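Local structure of lactoylglutathione lyase (Pseudomonas aeruginosa, 4MTT) at residues 6-11 and 117-122; 17-22 and 111-116. The protein belongs to the glyoxalase/bleomycin resistance protein/dioxygenase superfamily and forms a two-chain, metal-binding assembly built from mixed beta sheets. All blocks are in the same frame, centred on the assembly; numbering follows the deposited sequence.

Interaction 1: residues 6-11 and 117-122. With NI (nickel (II) ion), chain G; TAM (tris(hydroxyethyl)aminomethane), chain D.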
loop_
_atom_site.group_PDB
_atom_site.type_symbol
_atom_site.label_atom_id
_atom_site.label_comp_id
_atom_site.label_asym_id
_atom_site.label_seq_id
_atom_site.Cartn_x
_atom_site.Cartn_y
_atom_site.Cartn_z
ATOM N N SER A 6 -1.408 1.425 -4.242
ATOM C CA SER A 6 -0.691 0.288 -3.696
ATOM C C SER A 6 -1.283 -0.933 -4.450
ATOM O O SER A 6 -2.505 -1.039 -4.583
ATOM C CB SER A 6 -0.981 0.154 -2.203
ATOM O OG SER A 6 -0.275 -0.952 -1.674
ATOM N N MET A 7 -0.425 -1.810 -4.983
ATOM C CA MET A 7 -0.882 -2.998 -5.701
ATOM C C MET A 7 -0.714 -4.274 -4.882
ATOM O O MET A 7 0.353 -4.503 -4.353
ATOM C CB MET A 7 -0.206 -3.126 -7.082
ATOM C CG MET A 7 -0.869 -4.226 -7.989
ATOM S SD MET A 7 -0.330 -5.923 -7.651
ATOM C CE MET A 7 1.013 -6.071 -8.763
ATOM N N LEU A 8 -1.781 -5.094 -4.788
ATOM C CA LEU A 8 -1.817 -6.409 -4.135
ATOM C C LEU A 8 -2.332 -7.477 -5.107
ATOM O O LEU A 8 -3.287 -7.238 -5.857
ATOM C CB LEU A 8 -2.719 -6.423 -2.880
ATOM C CG LEU A 8 -2.343 -5.464 -1.718
ATOM C CD1 LEU A 8 -3.330 -5.581 -0.609
ATOM C CD2 LEU A 8 -0.903 -5.716 -1.184
ATOM N N ARG A 9 -1.733 -8.672 -5.048
ATOM C CA ARG A 9 -2.161 -9.799 -5.866
ATOM C C ARG A 9 -3.187 -10.610 -5.079
ATOM O O ARG A 9 -3.009 -10.891 -3.884
ATOM C CB ARG A 9 -0.978 -10.661 -6.343
ATOM C CG ARG A 9 -0.091 -9.957 -7.368
ATOM C CD ARG A 9 1.110 -10.787 -7.792
ATOM N NE ARG A 9 2.077 -9.931 -8.467
ATOM C CZ ARG A 9 3.114 -9.331 -7.886
ATOM N NH1 ARG A 9 3.406 -9.575 -6.614
ATOM N NH2 ARG A 9 3.884 -8.510 -8.581
ATOM N N VAL A 10 -4.292 -10.961 -5.756
ATOM C CA VAL A 10 -5.413 -11.693 -5.161
ATOM C C VAL A 10 -5.632 -13.003 -5.916
ATOM O O VAL A 10 -5.402 -13.044 -7.115
ATOM C CB VAL A 10 -6.702 -10.799 -5.084
ATOM C CG1 VAL A 10 -6.475 -9.596 -4.175
ATOM C CG2 VAL A 10 -7.168 -10.336 -6.476
ATOM N N ALA A 11 -6.041 -14.068 -5.205
ATOM C CA ALA A 11 -6.297 -15.415 -5.736
ATOM C C ALA A 11 -7.663 -15.460 -6.431
ATOM O O ALA A 11 -7.854 -16.172 -7.398
ATOM C CB ALA A 11 -6.299 -16.425 -4.570
ATOM N N ASP A 117 -7.744 -12.856 1.134
ATOM C CA ASP A 117 -6.397 -13.341 0.841
ATOM C C ASP A 117 -5.442 -13.353 2.029
ATOM O O ASP A 117 -4.312 -13.834 1.889
ATOM C CB ASP A 117 -5.783 -12.542 -0.304
ATOM C CG ASP A 117 -6.480 -12.869 -1.581
ATOM O OD1 ASP A 117 -6.048 -13.819 -2.253
ATOM O OD2 ASP A 117 -7.513 -12.233 -1.867
ATOM N N GLY A 118 -5.892 -12.836 3.169
ATOM C CA GLY A 118 -5.065 -12.757 4.363
ATOM C C GLY A 118 -4.382 -11.416 4.555
ATOM O O GLY A 118 -3.721 -11.233 5.577
ATOM N N TYR A 119 -4.582 -10.430 3.617
ATOM C CA TYR A 119 -3.999 -9.079 3.752
ATOM C C TYR A 119 -4.620 -8.316 4.914
ATOM O O TYR A 119 -5.840 -8.311 5.057
ATOM C CB TYR A 119 -4.126 -8.238 2.461
ATOM C CG TYR A 119 -3.356 -8.792 1.288
ATOM C CD1 TYR A 119 -1.958 -8.802 1.280
ATOM C CD2 TYR A 119 -4.019 -9.281 0.168
ATOM C CE1 TYR A 119 -1.245 -9.324 0.201
ATOM C CE2 TYR A 119 -3.318 -9.823 -0.905
ATOM C CZ TYR A 119 -1.933 -9.828 -0.894
ATOM O OH TYR A 119 -1.268 -10.319 -1.987
ATOM N N LYS A 120 -3.778 -7.653 5.733
ATOM C CA LYS A 120 -4.219 -6.879 6.898
ATOM C C LYS A 120 -4.777 -5.521 6.493
ATOM O O LYS A 120 -4.176 -4.791 5.689
ATOM C CB LYS A 120 -3.053 -6.638 7.860
ATOM C CG LYS A 120 -2.812 -7.729 8.885
ATOM C CD LYS A 120 -2.011 -7.162 10.067
ATOM C CE LYS A 120 -1.723 -8.179 11.147
ATOM N NZ LYS A 120 -0.890 -7.600 12.240
ATOM N N VAL A 121 -5.910 -5.171 7.084
ATOM C CA VAL A 121 -6.546 -3.883 6.904
ATOM C C VAL A 121 -6.627 -3.249 8.287
ATOM O O VAL A 121 -7.302 -3.770 9.172
ATOM C CB VAL A 121 -7.936 -3.957 6.203
ATOM C CG1 VAL A 121 -8.571 -2.561 6.111
ATOM C CG2 VAL A 121 -7.819 -4.586 4.815
ATOM N N GLU A 122 -5.978 -2.095 8.446
ATOM C CA GLU A 122 -5.973 -1.338 9.682
ATOM C C GLU A 122 -7.060 -0.259 9.631
ATOM O O GLU A 122 -7.094 0.574 8.726
ATOM C CB GLU A 122 -4.568 -0.719 9.883
ATOM C CG GLU A 122 -4.391 0.113 11.141
ATOM C CD GLU A 122 -2.958 0.579 11.298
ATOM O OE1 GLU A 122 -2.516 1.448 10.510
ATOM O OE2 GLU A 122 -2.239 -0.036 12.116
HETATM NI NI NI G . -0.441 1.713 10.026
HETATM C C TAM D . -0.778 -11.946 7.225
HETATM C C1 TAM D . 0.549 -11.613 7.937
HETATM C C2 TAM D . -0.677 -11.880 5.693
HETATM C C3 TAM D . -1.292 -13.321 7.702
HETATM C C4 TAM D . 1.657 -12.680 7.974
HETATM C C5 TAM D . 0.238 -10.784 5.152
HETATM C C6 TAM D . -2.686 -13.767 7.251
HETATM N N TAM D . -1.735 -10.905 7.633
HETATM O O4 TAM D . 2.028 -13.139 6.665
HETATM O O5 TAM D . -0.326 -10.127 4.015
HETATM O O6 TAM D . -2.587 -14.501 6.024
#
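The side chains of Asp117 and Tyr119 bridge two sheets, meeting the Leu8 side chain and the backbone of Arg9 and Ala11: the last part of strand 2-9 and the residues that follow face the turn leading into strand 120-125. The gap narrows from 8.6 Å between Leu8 CA and Tyr119 CA to 6.3 Å between Val10 CA and Asp117 CA. Tyr119 CG lies anti to the carbonyl carbon (chi1 -64°), which carries the ring toward Leu8. One ring face rests against Leu8 CD1, 3.9 Å from the centroid and only 17° off the normal, a CH-pi contact. Beyond the ring, Tyr119 OH donates a hydrogen bond to Arg9 O over 2.6 Å; the hydroxyl sits in the carbonyl plane on a lone pair, and Arg9 O in turn lies at the ring edge. Face contact and edge bond together probably limit both the tilt and the rotation of the ring. The two four-stranded mixed sheets share the strand order 1-4-3-2, the paired beta-alpha-beta-beta-beta fold of the vicinal oxygen chelate (glyoxalase) superfamily, and the contact runs from a strand outermost within the chain to the turn before an inner strand of the other sheet. Asp117 adds a second clasp: its OD1 accepts from Ala11 N at 3.0 Å in a nearly straight bond (167°), on the syn side but tilted out of the carboxylate plane. The other oxygen, Asp117 OD2, rests 3.6 Å from Val10 CB. Gly118 O accepts from the TAM amine N at 2.9 Å. Farther along, Glu122 extends its chain until OE1 binds nickel at 2.1 Å, sharing the ion with His74 and with His5 and Glu56 of the second subunit. Leu8 also packs on Tyr72 of that subunit, where residues 6-8 continue the sheet by antiparallel pairing.

Interaction 2: residues 17-22 and 111-116. With TAM (tris(hydroxyethyl)aminomethane), chain D.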
loop_
_atom_site.group_PDB
_atom_site.type_symbol
_atom_site.label_atom_id
_atom_site.label_comp_id
_atom_site.label_asym_id
_atom_site.label_seq_id
_atom_site.Cartn_x
_atom_site.Cartn_y
_atom_site.Cartn_z
ATOM N N LEU A 17 -13.153 -8.301 -4.314
ATOM C CA LEU A 17 -14.081 -7.178 -4.567
ATOM C C LEU A 17 -15.280 -7.158 -3.615
ATOM O O LEU A 17 -15.682 -6.080 -3.144
ATOM C CB LEU A 17 -14.524 -7.089 -6.056
ATOM C CG LEU A 17 -13.428 -6.674 -7.057
ATOM C CD1 LEU A 17 -13.916 -6.761 -8.511
ATOM C CD2 LEU A 17 -12.919 -5.269 -6.774
ATOM N N GLU A 18 -15.815 -8.348 -3.286
ATOM C CA GLU A 18 -16.930 -8.435 -2.338
ATOM C C GLU A 18 -16.497 -7.839 -0.989
ATOM O O GLU A 18 -17.248 -7.079 -0.395
ATOM C CB GLU A 18 -17.418 -9.890 -2.174
ATOM C CG GLU A 18 -18.030 -10.479 -3.442
ATOM C CD GLU A 18 -18.322 -11.973 -3.481
ATOM O OE1 GLU A 18 -18.197 -12.650 -2.433
ATOM O OE2 GLU A 18 -18.683 -12.469 -4.574
ATOM N N PHE A 19 -15.254 -8.129 -0.546
ATOM C CA PHE A 19 -14.720 -7.602 0.716
ATOM C C PHE A 19 -14.593 -6.086 0.721
ATOM O O PHE A 19 -15.182 -5.427 1.585
ATOM C CB PHE A 19 -13.385 -8.279 1.089
ATOM C CG PHE A 19 -12.738 -7.698 2.334
ATOM C CD1 PHE A 19 -13.115 -8.134 3.605
ATOM C CD2 PHE A 19 -11.740 -6.731 2.234
ATOM C CE1 PHE A 19 -12.511 -7.602 4.753
ATOM C CE2 PHE A 19 -11.137 -6.203 3.381
ATOM C CZ PHE A 19 -11.535 -6.632 4.638
ATOM N N TYR A 20 -13.853 -5.527 -0.249
ATOM C CA TYR A 20 -13.621 -4.095 -0.308
ATOM C C TYR A 20 -14.862 -3.232 -0.501
ATOM O O TYR A 20 -14.959 -2.169 0.125
ATOM C CB TYR A 20 -12.441 -3.726 -1.245
ATOM C CG TYR A 20 -11.123 -4.259 -0.713
ATOM C CD1 TYR A 20 -10.442 -3.595 0.306
ATOM C CD2 TYR A 20 -10.618 -5.483 -1.147
ATOM C CE1 TYR A 20 -9.292 -4.131 0.874
ATOM C CE2 TYR A 20 -9.448 -6.012 -0.611
ATOM C CZ TYR A 20 -8.776 -5.320 0.388
ATOM O OH TYR A 20 -7.640 -5.834 0.952
ATOM N N THR A 21 -15.823 -3.702 -1.326
ATOM C CA THR A 21 -17.057 -2.953 -1.597
ATOM C C THR A 21 -18.095 -3.071 -0.473
ATOM O O THR A 21 -18.661 -2.056 -0.100
ATOM C CB THR A 21 -17.629 -3.245 -3.018
ATOM O OG1 THR A 21 -17.992 -4.623 -3.124
ATOM C CG2 THR A 21 -16.654 -2.879 -4.131
ATOM N N ARG A 22 -18.315 -4.279 0.088
ATOM C CA ARG A 22 -19.318 -4.516 1.152
ATOM C C ARG A 22 -18.827 -4.232 2.553
ATOM O O ARG A 22 -19.511 -3.540 3.286
ATOM C CB ARG A 22 -19.842 -5.967 1.139
ATOM C CG ARG A 22 -20.368 -6.470 -0.187
ATOM C CD ARG A 22 -20.561 -7.971 -0.120
ATOM N NE ARG A 22 -20.884 -8.552 -1.423
ATOM C CZ ARG A 22 -20.906 -9.855 -1.692
ATOM N NH1 ARG A 22 -20.541 -10.740 -0.767
ATOM N NH2 ARG A 22 -21.224 -10.281 -2.906
ATOM N N ALA A 111 -8.475 -0.958 14.882
ATOM C CA ALA A 111 -8.996 -2.324 14.688
ATOM C C ALA A 111 -8.309 -2.971 13.493
ATOM O O ALA A 111 -7.872 -2.260 12.592
ATOM C CB ALA A 111 -10.503 -2.304 14.464
ATOM N N PHE A 112 -8.242 -4.314 13.465
ATOM C CA PHE A 112 -7.672 -5.019 12.335
ATOM C C PHE A 112 -8.587 -6.015 11.701
ATOM O O PHE A 112 -9.146 -6.874 12.380
ATOM C CB PHE A 112 -6.339 -5.688 12.681
ATOM C CG PHE A 112 -5.178 -4.730 12.628
ATOM C CD1 PHE A 112 -4.873 -3.921 13.716
ATOM C CD2 PHE A 112 -4.388 -4.635 11.486
ATOM C CE1 PHE A 112 -3.804 -3.024 13.662
ATOM C CE2 PHE A 112 -3.308 -3.744 11.436
ATOM C CZ PHE A 112 -3.023 -2.950 12.525
ATOM N N LEU A 113 -8.682 -5.943 10.371
ATOM C CA LEU A 113 -9.411 -6.928 9.594
ATOM C C LEU A 113 -8.394 -7.583 8.698
ATOM O O LEU A 113 -7.296 -7.042 8.486
ATOM C CB LEU A 113 -10.509 -6.312 8.701
ATOM C CG LEU A 113 -11.360 -5.157 9.231
ATOM C CD1 LEU A 113 -12.254 -4.598 8.103
ATOM C CD2 LEU A 113 -12.220 -5.597 10.423
ATOM N N GLU A 114 -8.778 -8.736 8.162
ATOM C CA GLU A 114 -8.048 -9.504 7.190
ATOM C C GLU A 114 -9.003 -9.679 6.030
ATOM O O GLU A 114 -10.181 -10.032 6.230
ATOM C CB GLU A 114 -7.669 -10.882 7.737
ATOM C CG GLU A 114 -6.253 -10.956 8.264
ATOM C CD GLU A 114 -5.749 -12.357 8.560
ATOM O OE1 GLU A 114 -6.234 -13.330 7.934
ATOM O OE2 GLU A 114 -4.832 -12.474 9.404
ATOM N N ASP A 115 -8.506 -9.420 4.814
ATOM C CA ASP A 115 -9.282 -9.583 3.606
ATOM C C ASP A 115 -9.305 -11.090 3.254
ATOM O O ASP A 115 -8.604 -11.861 3.935
ATOM C CB ASP A 115 -8.733 -8.668 2.485
ATOM C CG ASP A 115 -7.510 -9.117 1.709
ATOM O OD1 ASP A 115 -6.956 -10.206 2.027
ATOM O OD2 ASP A 115 -7.110 -8.389 0.764
ATOM N N PRO A 116 -10.038 -11.553 2.199
ATOM C CA PRO A 116 -10.068 -13.002 1.904
ATOM C C PRO A 116 -8.713 -13.641 1.640
ATOM O O PRO A 116 -8.549 -14.825 1.921
ATOM C CB PRO A 116 -10.982 -13.089 0.662
ATOM C CG PRO A 116 -11.870 -11.935 0.790
ATOM C CD PRO A 116 -10.958 -10.833 1.295
HETATM C C TAM D . -0.778 -11.946 7.225
HETATM C C1 TAM D . 0.549 -11.613 7.937
HETATM C C2 TAM D . -0.677 -11.880 5.693
HETATM C C3 TAM D . -1.292 -13.321 7.702
HETATM C C4 TAM D . 1.657 -12.680 7.974
HETATM C C5 TAM D . 0.238 -10.784 5.152
HETATM C C6 TAM D . -2.686 -13.767 7.251
HETATM N N TAM D . -1.735 -10.905 7.633
HETATM O O4 TAM D . 2.028 -13.139 6.665
HETATM O O5 TAM D . -0.326 -10.127 4.015
HETATM O O6 TAM D . -2.587 -14.501 6.024
#
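With CG anti to the backbone N (chi1 176°), Phe19 sends its ring from the helix over the backbone of Asp115, while Asp115 holds its own CG between backbone N and carbonyl carbon (chi1 80°), and its carboxylate meets the next helical residue, Tyr20. Asp115 CA sits over the centre of the phenylalanine ring, 3.7 Å from the centroid, in a CH-pi contact; the carboxylate plane stands almost perpendicular to that ring. Tyr20 OH donates to Asp115 OD2 at 2.6 Å, reaching the oxygen on its anti side and somewhat out of the carboxylate plane. The other oxygen, OD1, accepts from Tyr119 N, so the buried carboxylate is gripped from both the helix and the following turn. Around the phenylalanine, Pro116 CD packs 3.5 Å from Phe19 CB, and Leu113 CD1 approaches Phe19 CZ at 4.1 Å. This is helix-on-sheet packing: helix 13-23 lies against the end of strand 109-114 and the turn that follows it, Phe19 and Tyr20 both touch Val121 of strand 120-125, Phe19 meets Tyr94 edge-to-face, and Tyr20 reaches Val44 of strand 39-45 in the other sheet.

How the interactions relate
From the N terminus, strand 2-9 and the short link after it supply the first side of interaction 1, and helix 13-23 follows with the first side of interaction 2. Sheet strands and a second helix come next, before strand 109-114 and its turn return to the first helix and close interaction 2. Residues 117-122 then close the wider loop of interaction 1, so the two contacts nest without crossing. Their later segments are neighbours in one sheet, where Val121 N and Leu113 O, 2.7 Å apart, probably form a hydrogen bond. Consecutive elements at the chain's start are thereby matched with consecutive elements near its end, and TAM touches both contacts.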